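Local coordinates for hypothetical protein (Staphylococcus aureus subsp. aureus, PDB 1QYI), which is of unknown function but carries a haloacid dehalogenase (HAD)-like domain, and so is probably a hydrolase of that superfamily, at residues 113-116 with 117-120; 174-177 with 178-182; 221-224 with 225-229; 282-286 with 287-291; 367-370 with 371-375. One frame throughout, in Å; residues are numbered along the deposited sequence.

The five contacts are local, each within one continuous run of chain. Contacts 1 and 2 belong to the helical part. Contact 2 is buried in the first half of helix 172-195, while contact 1 is the partly buried end of helix 111-115; Leu115 CD1 and Leu176 CD2 join them at 4.0 Å. Contacts 3, 4 and 5 lie around the parallel sheet. Contacts 3 and 5 are adjacent, partly buried helices tied by a salt bridge between Asp226 OD2 and Arg370 NH2. Contact 4 is buried and relies on a side-chain cap and a water, whereas contacts 2 and 3 rely on regular helical bonds. Contact 5 mixes weak helical bonds with a side-chain bond from Asn375 to Gly371 O.

Contact 1. Residues 113-116 with 117-120; sequences LKLQ and NIST
Asn117 N donates weakly to Lys114 O, and Ile118 N donates weakly to Leu115 O at 3.5 Å, as helix 111-115 runs out into a type I beta turn from Leu115 to Ile118. This turn after the helix is the motif of the contact. Both bonds span three residues, and the second is bent, with 133° at the hydrogen.

A water bridges the turn. It donates to Leu115 O at 2.5 Å and accepts from Ser119 N at 2.8 Å. The carbonyl of Leu115 therefore serves both the weak bond of the turn and the water, and the water carries the link one residue further along the chain.

The side chains of Leu115 and Ile118 meet on the buried side of the turn. Ile118 CG1 is anti to the carbonyl carbon (chi1 -67°), and this branch runs back alongside the carbonyls of Lys114 and Leu115. CG1 lies 3.8 Å from Lys114 O. Both residues are buried. They share Leu36, Phe104 and helix 77-93 as neighbours, so the turn is pinned to the helical part of the protein by its apolar side.

Lys114 points elsewhere. Its NZ is bound by the carbonyls of Phe104 and Gln107, at the end of helix 98-106 and just beyond it. Across the turn, the apolar branches come closest at Leu115 CD2 and Ile118 CD1, 4.3 Å apart.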
# COMPACT_ATOMS: atom_id res chain seq x y z
N LEU A 113 16.23 16.98 12.20
CA LEU A 113 16.53 17.98 13.21
C LEU A 113 16.48 19.39 12.63
O LEU A 113 16.21 20.35 13.34
CB LEU A 113 17.91 17.71 13.82
CG LEU A 113 18.08 16.35 14.50
CD1 LEU A 113 19.54 16.13 14.82
CD2 LEU A 113 17.23 16.26 15.77
N LYS A 114 16.75 19.52 11.33
CA LYS A 114 16.72 20.82 10.69
C LYS A 114 15.28 21.31 10.54
O LYS A 114 15.02 22.51 10.39
CB LYS A 114 17.40 20.78 9.32
CG LYS A 114 18.91 20.54 9.41
CD LYS A 114 19.64 20.80 8.09
CE LYS A 114 19.16 19.88 6.97
NZ LYS A 114 19.89 20.18 5.70
N LEU A 115 14.33 20.38 10.59
CA LEU A 115 12.93 20.75 10.48
C LEU A 115 12.52 21.48 11.76
O LEU A 115 11.70 22.39 11.74
CB LEU A 115 12.05 19.50 10.28
CG LEU A 115 12.02 18.85 8.88
CD1 LEU A 115 11.28 17.52 8.93
CD2 LEU A 115 11.34 19.79 7.88
N GLN A 116 13.13 21.08 12.87
CA GLN A 116 12.83 21.68 14.17
C GLN A 116 13.28 23.14 14.34
O GLN A 116 13.04 23.75 15.39
CB GLN A 116 13.47 20.83 15.26
CG GLN A 116 13.11 19.37 15.15
CD GLN A 116 13.94 18.50 16.07
OE1 GLN A 116 13.72 17.29 16.17
NE2 GLN A 116 14.90 19.11 16.75
N ASN A 117 13.92 23.69 13.32
CA ASN A 117 14.41 25.05 13.39
C ASN A 117 13.81 25.98 12.34
O ASN A 117 14.45 26.92 11.88
CB ASN A 117 15.94 25.06 13.23
CG ASN A 117 16.63 24.19 14.27
OD1 ASN A 117 16.27 24.22 15.45
ND2 ASN A 117 17.63 23.44 13.84
N ILE A 118 12.56 25.73 11.98
CA ILE A 118 11.92 26.55 10.96
C ILE A 118 10.78 27.39 11.53
O ILE A 118 10.64 28.57 11.19
CB ILE A 118 11.38 25.66 9.82
CG1 ILE A 118 12.54 25.01 9.07
CG2 ILE A 118 10.54 26.47 8.87
CD1 ILE A 118 12.11 23.97 8.07
N SER A 119 9.97 26.78 12.39
CA SER A 119 8.82 27.43 13.00
C SER A 119 9.21 28.67 13.83
O SER A 119 8.44 29.63 13.92
CB SER A 119 8.08 26.42 13.88
OG SER A 119 6.77 26.86 14.19
N THR A 120 10.40 28.65 14.42
CA THR A 120 10.85 29.77 15.24
C THR A 120 11.19 31.01 14.41
O THR A 120 11.24 32.12 14.95
CB THR A 120 12.10 29.38 16.06
OG1 THR A 120 13.23 29.16 15.19
CG2 THR A 120 11.83 28.09 16.86
O HOH W 1 10.17 24.05 12.86

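Contact 2. Residues 174-177 with 178-182; sequences WTLA and QEVYQ
Gln178 N donates to Trp174 O at 3.0 Å, and Val180 N donates to Leu176 O at the same length. These are the i to i+4 bonds of an alpha helix, here within helix 172-195. The bond from Val180 N runs nearly straight out from its carbonyl, with 163° at the oxygen. Tyr181 N continues the series to Ala177 O at 3.2 Å.

Thr175 and Glu179 have their polar partners outside the two segments. Thr175 OG1 is bonded to Gly171 O, one turn back. The Glu179 carboxylate divides its oxygens between two cations: OE2 forms a salt bridge with Lys197 and OE1 with Arg200. The two cations would probably favour the ionised carboxylate. The methyl CG2 of Thr175 lies alongside this chain, 3.8 Å from Glu179 OE2.

Trp174 and Gln178 pack against each other. The indole has its CG anti to the backbone N (chi1 -172°), which carries the six-membered ring alongside the next turn. Gln178 CB sits over a face of that ring in a CH-pi contact, 4.2 Å from the centroid. Indole and amide planes are 38° apart. Trp174 NE1 is bonded to Asp79 of helix 77-93, and Phe82 meets the ring edge-to-face.

On another side of the helix, Leu176 and Val180 point the same way, with Leu176 CD1 4.2 Å from Val180 CG2.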
# COMPACT_ATOMS: atom_id res chain seq x y z
N TRP A 174 12.92 11.67 2.13
CA TRP A 174 12.05 10.58 1.71
C TRP A 174 12.15 9.40 2.69
O TRP A 174 11.16 8.73 2.98
CB TRP A 174 12.43 10.09 0.31
CG TRP A 174 11.44 9.09 -0.26
CD1 TRP A 174 10.34 9.38 -1.00
CD2 TRP A 174 11.45 7.67 -0.07
NE1 TRP A 174 9.66 8.22 -1.30
CE2 TRP A 174 10.32 7.17 -0.76
CE3 TRP A 174 12.31 6.78 0.59
CZ2 TRP A 174 10.02 5.78 -0.77
CZ3 TRP A 174 12.00 5.42 0.56
CH2 TRP A 174 10.87 4.94 -0.13
N THR A 175 13.37 9.17 3.18
CA THR A 175 13.64 8.11 4.13
C THR A 175 12.97 8.41 5.46
O THR A 175 12.43 7.52 6.11
CB THR A 175 15.17 7.94 4.31
OG1 THR A 175 15.75 7.62 3.04
CG2 THR A 175 15.50 6.83 5.29
N LEU A 176 13.00 9.68 5.86
CA LEU A 176 12.37 10.11 7.10
C LEU A 176 10.87 9.85 7.06
O LEU A 176 10.33 9.13 7.90
CB LEU A 176 12.59 11.60 7.35
CG LEU A 176 11.84 12.17 8.57
CD1 LEU A 176 12.25 11.43 9.84
CD2 LEU A 176 12.13 13.66 8.70
N ALA A 177 10.21 10.43 6.07
CA ALA A 177 8.77 10.30 5.89
C ALA A 177 8.37 8.84 5.79
O ALA A 177 7.33 8.44 6.30
CB ALA A 177 8.34 11.03 4.64
N GLN A 178 9.21 8.04 5.15
CA GLN A 178 8.88 6.65 4.99
C GLN A 178 9.04 5.89 6.30
O GLN A 178 8.30 4.94 6.56
CB GLN A 178 9.73 6.05 3.87
CG GLN A 178 9.32 4.66 3.47
CD GLN A 178 10.22 3.61 4.08
OE1 GLN A 178 10.78 3.80 5.16
NE2 GLN A 178 10.37 2.48 3.39
N GLU A 179 9.98 6.31 7.15
CA GLU A 179 10.16 5.63 8.43
C GLU A 179 9.01 5.95 9.37
O GLU A 179 8.56 5.10 10.15
CB GLU A 179 11.49 6.03 9.10
CG GLU A 179 12.71 5.66 8.28
CD GLU A 179 14.02 5.85 9.01
OE1 GLU A 179 14.12 6.72 9.90
OE2 GLU A 179 14.98 5.13 8.68
N VAL A 180 8.51 7.18 9.26
CA VAL A 180 7.40 7.63 10.10
C VAL A 180 6.16 6.84 9.75
O VAL A 180 5.37 6.49 10.63
CB VAL A 180 7.10 9.12 9.89
CG1 VAL A 180 5.99 9.56 10.84
CG2 VAL A 180 8.35 9.96 10.11
N TYR A 181 5.98 6.56 8.47
CA TYR A 181 4.81 5.81 8.03
C TYR A 181 4.86 4.35 8.50
O TYR A 181 3.86 3.79 8.98
CB TYR A 181 4.71 5.87 6.50
CG TYR A 181 3.65 4.97 5.91
CD1 TYR A 181 3.88 3.60 5.76
CD2 TYR A 181 2.43 5.49 5.47
CE1 TYR A 181 2.93 2.77 5.18
CE2 TYR A 181 1.47 4.66 4.90
CZ TYR A 181 1.73 3.31 4.76
OH TYR A 181 0.80 2.48 4.19
N GLN A 182 6.04 3.76 8.37
CA GLN A 182 6.24 2.37 8.75
C GLN A 182 6.00 2.15 10.24
O GLN A 182 5.43 1.13 10.64
CB GLN A 182 7.65 1.91 8.34
CG GLN A 182 7.82 1.79 6.83
CD GLN A 182 6.98 0.67 6.22
OE1 GLN A 182 7.38 -0.49 6.24
NE2 GLN A 182 5.80 1.02 5.70

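Contact 3. Residues 221-224 with 225-229; sequences KVLL and NDLKG
Asp226 N donates to Val222 O at 3.0 Å, Leu227 N to Leu223 O at 2.9 Å, and Lys228 N to Leu224 O at 3.0 Å. Each of these carbonyls is thus satisfied by an amide four residues on. The bond from Asn225 N to Lys221 O is weak.

Asp226 also brings its carboxylate back toward the carbonyl of Val222, one turn earlier. OD2 comes to 2.9 Å from Val222 O, and two acceptors cannot bond to each other. The cation of Arg370 in helix 369-373 forms a salt bridge with OD2, which probably offsets the repulsion. Val222 CG1 lies alongside the same oxygen, pointing the same way. Lys221 NZ and Lys228 NZ make weak hydrogen bonds to Leu252 O and Tyr257 O respectively.

The other side of the helix is apolar. Leu227 reaches back between two leucines: its CD1 is 3.6 Å from Leu223 CD1, and its CD2 is 4.1 Å from Leu224 CD2. Leu224 and Leu227 rest on Phe6 of strand 3-6, and Leu224 also on Leu234 of strand 233-237. This is an amphipathic helix packed on a parallel beta-sheet, as in the Rossmann-like core of HAD-family proteins.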
# COMPACT_ATOMS: atom_id res chain seq x y z
N LYS A 221 -15.04 -16.99 8.52
CA LYS A 221 -14.45 -18.12 9.22
C LYS A 221 -15.29 -19.37 9.01
O LYS A 221 -14.79 -20.49 9.11
CB LYS A 221 -14.32 -17.84 10.71
CG LYS A 221 -13.14 -16.97 11.12
CD LYS A 221 -13.24 -16.62 12.60
CE LYS A 221 -12.04 -15.82 13.08
NZ LYS A 221 -12.23 -15.28 14.46
N VAL A 222 -16.58 -19.18 8.71
CA VAL A 222 -17.49 -20.30 8.45
C VAL A 222 -17.37 -20.73 6.99
O VAL A 222 -17.47 -21.91 6.66
CB VAL A 222 -18.96 -19.92 8.73
CG1 VAL A 222 -19.88 -21.09 8.36
CG2 VAL A 222 -19.15 -19.54 10.19
N LEU A 223 -17.17 -19.75 6.11
CA LEU A 223 -17.02 -19.99 4.69
C LEU A 223 -15.73 -20.75 4.42
O LEU A 223 -15.72 -21.72 3.67
CB LEU A 223 -17.01 -18.67 3.92
CG LEU A 223 -16.40 -18.63 2.51
CD1 LEU A 223 -17.20 -19.52 1.55
CD2 LEU A 223 -16.37 -17.18 2.02
N LEU A 224 -14.65 -20.31 5.05
CA LEU A 224 -13.36 -20.97 4.87
C LEU A 224 -13.40 -22.39 5.43
O LEU A 224 -12.88 -23.33 4.83
CB LEU A 224 -12.25 -20.18 5.57
CG LEU A 224 -12.01 -18.78 5.01
CD1 LEU A 224 -10.93 -18.08 5.82
CD2 LEU A 224 -11.61 -18.89 3.54
N ASN A 225 -14.04 -22.53 6.59
CA ASN A 225 -14.18 -23.82 7.25
C ASN A 225 -14.94 -24.81 6.37
O ASN A 225 -14.50 -25.94 6.19
CB ASN A 225 -14.91 -23.62 8.59
CG ASN A 225 -14.83 -24.83 9.49
OD1 ASN A 225 -13.74 -25.36 9.75
ND2 ASN A 225 -15.98 -25.28 9.98
N ASP A 226 -16.08 -24.39 5.82
CA ASP A 226 -16.85 -25.27 4.95
C ASP A 226 -16.06 -25.56 3.68
O ASP A 226 -16.12 -26.66 3.15
CB ASP A 226 -18.20 -24.66 4.58
CG ASP A 226 -19.03 -24.29 5.79
OD1 ASP A 226 -18.90 -24.95 6.85
OD2 ASP A 226 -19.84 -23.34 5.67
N LEU A 227 -15.33 -24.56 3.19
CA LEU A 227 -14.53 -24.72 1.98
C LEU A 227 -13.58 -25.90 2.18
O LEU A 227 -13.40 -26.73 1.29
CB LEU A 227 -13.72 -23.45 1.70
CG LEU A 227 -14.09 -22.56 0.52
CD1 LEU A 227 -15.59 -22.50 0.30
CD2 LEU A 227 -13.52 -21.17 0.77
N LYS A 228 -12.99 -25.98 3.37
CA LYS A 228 -12.09 -27.08 3.68
C LYS A 228 -12.92 -28.34 3.83
O LYS A 228 -12.51 -29.42 3.40
CB LYS A 228 -11.32 -26.78 4.97
CG LYS A 228 -10.04 -25.96 4.74
CD LYS A 228 -9.79 -24.97 5.87
CE LYS A 228 -8.65 -25.40 6.77
NZ LYS A 228 -7.33 -25.17 6.14
N GLY A 229 -14.11 -28.20 4.40
CA GLY A 229 -14.99 -29.34 4.58
C GLY A 229 -15.39 -30.01 3.27
O GLY A 229 -15.74 -31.19 3.24

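Contact 4. Residues 282-286 with 287-291; sequences LGKPN and PFSYI
Asn286 turns its CG anti to the backbone N (chi1 -177°), and this swings OD1 forward to the amide of Phe288. Phe288 swings its ring to the side opposite its own amide N (chi1 167°), which sets one face against Leu282.

The bond from Phe288 N to Asn286 OD1 is 2.8 Å long. The donor lies in the plane of the side-chain carbonyl, with 148° at the oxygen. It is a capping bond: Asn286 stands at the start of helix 288-295 and takes up an amide of its opening turn. Pro287, with no N-H to satisfy, fills the position between them.

A water bridges the same turn. It accepts from Ser289 N at 3.0 Å and lies 2.6 Å from Asn286 O, to which it can donate. Leu282 O, at 3.2 Å, is a further acceptor for it.

Leu282 CD2 covers one face of the Phe288 ring in a CH-pi contact, 4.3 Å from the centroid and displaced toward the rim. Tyr302 meets this ring edge-to-face, and helices 266-275 and 302-307 also touch it.

Lys284 belongs to the loop that leads into this helix in the HAD-like region. Its bent chain passes Ser289, with CE 3.6 Å from Ser289 OG. Its ammonium group is bonded to Ala237 O, at the end of strand 233-237, and forms a salt bridge with Asp327; a longer, weak ion pair links it to Asp7. This setting is consistent with the conserved lysine of HAD active sites, though the role here is inferred. Lys284 NZ stands obliquely to the Tyr290 ring, 3.9 Å from Tyr290 OH.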
# COMPACT_ATOMS: atom_id res chain seq x y z
N LEU A 282 8.92 -10.40 -11.18
CA LEU A 282 8.05 -11.52 -10.84
C LEU A 282 6.85 -10.99 -10.08
O LEU A 282 6.27 -11.69 -9.25
CB LEU A 282 8.82 -12.54 -9.99
CG LEU A 282 9.51 -13.72 -10.71
CD1 LEU A 282 10.18 -13.25 -11.98
CD2 LEU A 282 10.51 -14.37 -9.78
N GLY A 283 6.48 -9.75 -10.39
CA GLY A 283 5.34 -9.10 -9.75
C GLY A 283 4.00 -9.77 -10.01
O GLY A 283 3.93 -10.71 -10.80
N LYS A 284 2.94 -9.28 -9.37
CA LYS A 284 1.61 -9.88 -9.49
C LYS A 284 1.10 -10.22 -10.88
O LYS A 284 0.28 -11.15 -11.03
CB LYS A 284 0.55 -9.02 -8.78
CG LYS A 284 -0.53 -9.86 -8.06
CD LYS A 284 -0.01 -10.39 -6.72
CE LYS A 284 -0.73 -11.65 -6.24
NZ LYS A 284 -2.16 -11.47 -5.93
N PRO A 285 1.51 -9.48 -11.93
CA PRO A 285 0.97 -9.89 -13.23
C PRO A 285 1.51 -11.29 -13.53
O PRO A 285 0.82 -12.14 -14.09
CB PRO A 285 1.52 -8.83 -14.19
CG PRO A 285 1.69 -7.63 -13.31
CD PRO A 285 2.25 -8.21 -12.03
N ASN A 286 2.76 -11.52 -13.13
CA ASN A 286 3.42 -12.81 -13.33
C ASN A 286 2.82 -13.80 -12.31
O ASN A 286 2.81 -13.54 -11.11
CB ASN A 286 4.94 -12.68 -13.12
CG ASN A 286 5.69 -13.98 -13.40
OD1 ASN A 286 5.45 -15.00 -12.74
ND2 ASN A 286 6.61 -13.95 -14.36
N PRO A 287 2.33 -14.95 -12.78
CA PRO A 287 1.72 -16.00 -11.95
C PRO A 287 2.64 -16.69 -10.93
O PRO A 287 2.20 -17.60 -10.24
CB PRO A 287 1.18 -16.98 -12.99
CG PRO A 287 2.20 -16.88 -14.08
CD PRO A 287 2.43 -15.40 -14.19
N PHE A 288 3.88 -16.23 -10.82
CA PHE A 288 4.83 -16.82 -9.89
C PHE A 288 4.32 -17.04 -8.48
O PHE A 288 4.43 -18.15 -7.93
CB PHE A 288 6.09 -15.98 -9.78
CG PHE A 288 6.96 -16.37 -8.63
CD1 PHE A 288 7.67 -17.57 -8.66
CD2 PHE A 288 7.04 -15.58 -7.49
CE1 PHE A 288 8.45 -17.97 -7.58
CE2 PHE A 288 7.82 -15.98 -6.40
CZ PHE A 288 8.53 -17.18 -6.45
N SER A 289 3.79 -15.99 -7.87
CA SER A 289 3.28 -16.08 -6.50
C SER A 289 2.10 -17.02 -6.40
O SER A 289 1.96 -17.75 -5.42
CB SER A 289 2.89 -14.69 -5.98
OG SER A 289 1.85 -14.14 -6.77
N TYR A 290 1.25 -17.04 -7.43
CA TYR A 290 0.12 -17.94 -7.40
C TYR A 290 0.62 -19.37 -7.53
O TYR A 290 0.06 -20.29 -6.93
CB TYR A 290 -0.87 -17.61 -8.53
CG TYR A 290 -2.00 -16.71 -8.07
CD1 TYR A 290 -2.81 -17.07 -7.00
CD2 TYR A 290 -2.22 -15.47 -8.68
CE1 TYR A 290 -3.81 -16.22 -6.52
CE2 TYR A 290 -3.21 -14.60 -8.21
CZ TYR A 290 -4.01 -14.98 -7.13
OH TYR A 290 -4.98 -14.13 -6.65
N ILE A 291 1.69 -19.55 -8.30
CA ILE A 291 2.28 -20.88 -8.50
C ILE A 291 2.96 -21.38 -7.23
O ILE A 291 2.97 -22.58 -6.94
CB ILE A 291 3.30 -20.84 -9.67
CG1 ILE A 291 2.57 -20.49 -10.97
CG2 ILE A 291 4.02 -22.18 -9.79
CD1 ILE A 291 3.46 -20.41 -12.21
O HOH W 2 3.45 -13.12 -8.60

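Contact 5. Residues 367-370 with 371-375; sequences GELR and GVLDN
Helix 369-373 is a short helix that follows the edge strand 361-363 of the HAD-like parallel sheet, and Leu369 and Leu373 lie four residues apart along it. Leu369 O takes two weak bonds, from Val372 N and Leu373 N, both 3.3 Å long. Arg370 O is met more firmly by Asp374 N at 2.9 Å, nearly in line with the carbonyl (165° at the oxygen).

Asn375 turns its side chain back on the helix. Its ND2 donates to Gly371 O at 3.1 Å, on a lone pair in the carbonyl plane, and the acceptor lies close to the plane of the amide. This side-chain bond satisfies a carbonyl in the helix's last turn.

Arg370 and Asp374 do not pair: NE and OD2 are 5.8 Å apart. The arginine chain runs extended from CG to NE, and this carries the guanidinium group away to Asp226. The apolar contact is loose, with Leu369 CG 4.4 Å from Leu373 CD1.

Leu369 packs on strands 3-6 and 337-341, and Val372 on strands 337-341 and 361-363. Arg370 and Leu373 instead lean on helix 217-229, so the short helix touches both the sheet and the neighbouring helix.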
# COMPACT_ATOMS: atom_id res chain seq x y z
N GLY A 367 -18.63 -13.46 0.18
CA GLY A 367 -19.75 -14.27 0.64
C GLY A 367 -20.46 -15.03 -0.46
O GLY A 367 -20.78 -16.22 -0.32
N GLU A 368 -20.70 -14.34 -1.57
CA GLU A 368 -21.38 -14.91 -2.72
C GLU A 368 -20.54 -15.96 -3.43
O GLU A 368 -20.87 -16.38 -4.55
CB GLU A 368 -21.76 -13.80 -3.70
CG GLU A 368 -22.98 -12.99 -3.26
CD GLU A 368 -23.31 -11.85 -4.21
OE1 GLU A 368 -23.03 -11.99 -5.42
OE2 GLU A 368 -23.89 -10.83 -3.75
N LEU A 369 -19.47 -16.40 -2.79
CA LEU A 369 -18.58 -17.41 -3.38
C LEU A 369 -19.21 -18.79 -3.43
O LEU A 369 -18.87 -19.61 -4.29
CB LEU A 369 -17.26 -17.47 -2.61
CG LEU A 369 -16.25 -18.52 -3.06
CD1 LEU A 369 -15.80 -18.24 -4.48
CD2 LEU A 369 -15.05 -18.51 -2.12
N ARG A 370 -20.13 -19.07 -2.51
CA ARG A 370 -20.79 -20.37 -2.49
C ARG A 370 -21.62 -20.58 -3.76
O ARG A 370 -21.68 -21.68 -4.30
CB ARG A 370 -21.71 -20.49 -1.28
CG ARG A 370 -21.04 -20.87 0.01
CD ARG A 370 -22.10 -21.22 1.04
NE ARG A 370 -21.54 -21.62 2.32
CZ ARG A 370 -20.88 -20.80 3.13
NH1 ARG A 370 -20.69 -19.53 2.80
NH2 ARG A 370 -20.41 -21.26 4.29
N GLY A 371 -22.25 -19.50 -4.23
CA GLY A 371 -23.07 -19.57 -5.43
C GLY A 371 -22.31 -20.09 -6.62
O GLY A 371 -22.85 -20.82 -7.44
N VAL A 372 -21.04 -19.72 -6.71
CA VAL A 372 -20.19 -20.15 -7.80
C VAL A 372 -19.79 -21.60 -7.67
O VAL A 372 -19.72 -22.33 -8.67
CB VAL A 372 -18.91 -19.31 -7.87
CG1 VAL A 372 -18.06 -19.75 -9.05
CG2 VAL A 372 -19.26 -17.84 -7.97
N LEU A 373 -19.51 -22.05 -6.45
CA LEU A 373 -19.10 -23.44 -6.28
C LEU A 373 -20.26 -24.43 -6.35
O LEU A 373 -20.06 -25.61 -6.60
CB LEU A 373 -18.32 -23.60 -4.96
CG LEU A 373 -17.08 -22.70 -4.83
CD1 LEU A 373 -16.42 -22.92 -3.48
CD2 LEU A 373 -16.10 -22.99 -5.95
N ASP A 374 -21.48 -23.94 -6.14
CA ASP A 374 -22.63 -24.83 -6.20
C ASP A 374 -23.37 -24.68 -7.53
O ASP A 374 -24.38 -25.33 -7.77
CB ASP A 374 -23.57 -24.60 -5.01
CG ASP A 374 -22.90 -24.91 -3.68
OD1 ASP A 374 -22.17 -25.92 -3.61
OD2 ASP A 374 -23.12 -24.17 -2.70
N ASN A 375 -22.82 -23.82 -8.38
CA ASN A 375 -23.40 -23.55 -9.69
C ASN A 375 -22.32 -23.38 -10.74
O ASN A 375 -22.45 -22.55 -11.64
CB ASN A 375 -24.27 -22.30 -9.64
CG ASN A 375 -25.57 -22.53 -8.91
OD1 ASN A 375 -26.43 -23.27 -9.38
ND2 ASN A 375 -25.72 -21.89 -7.76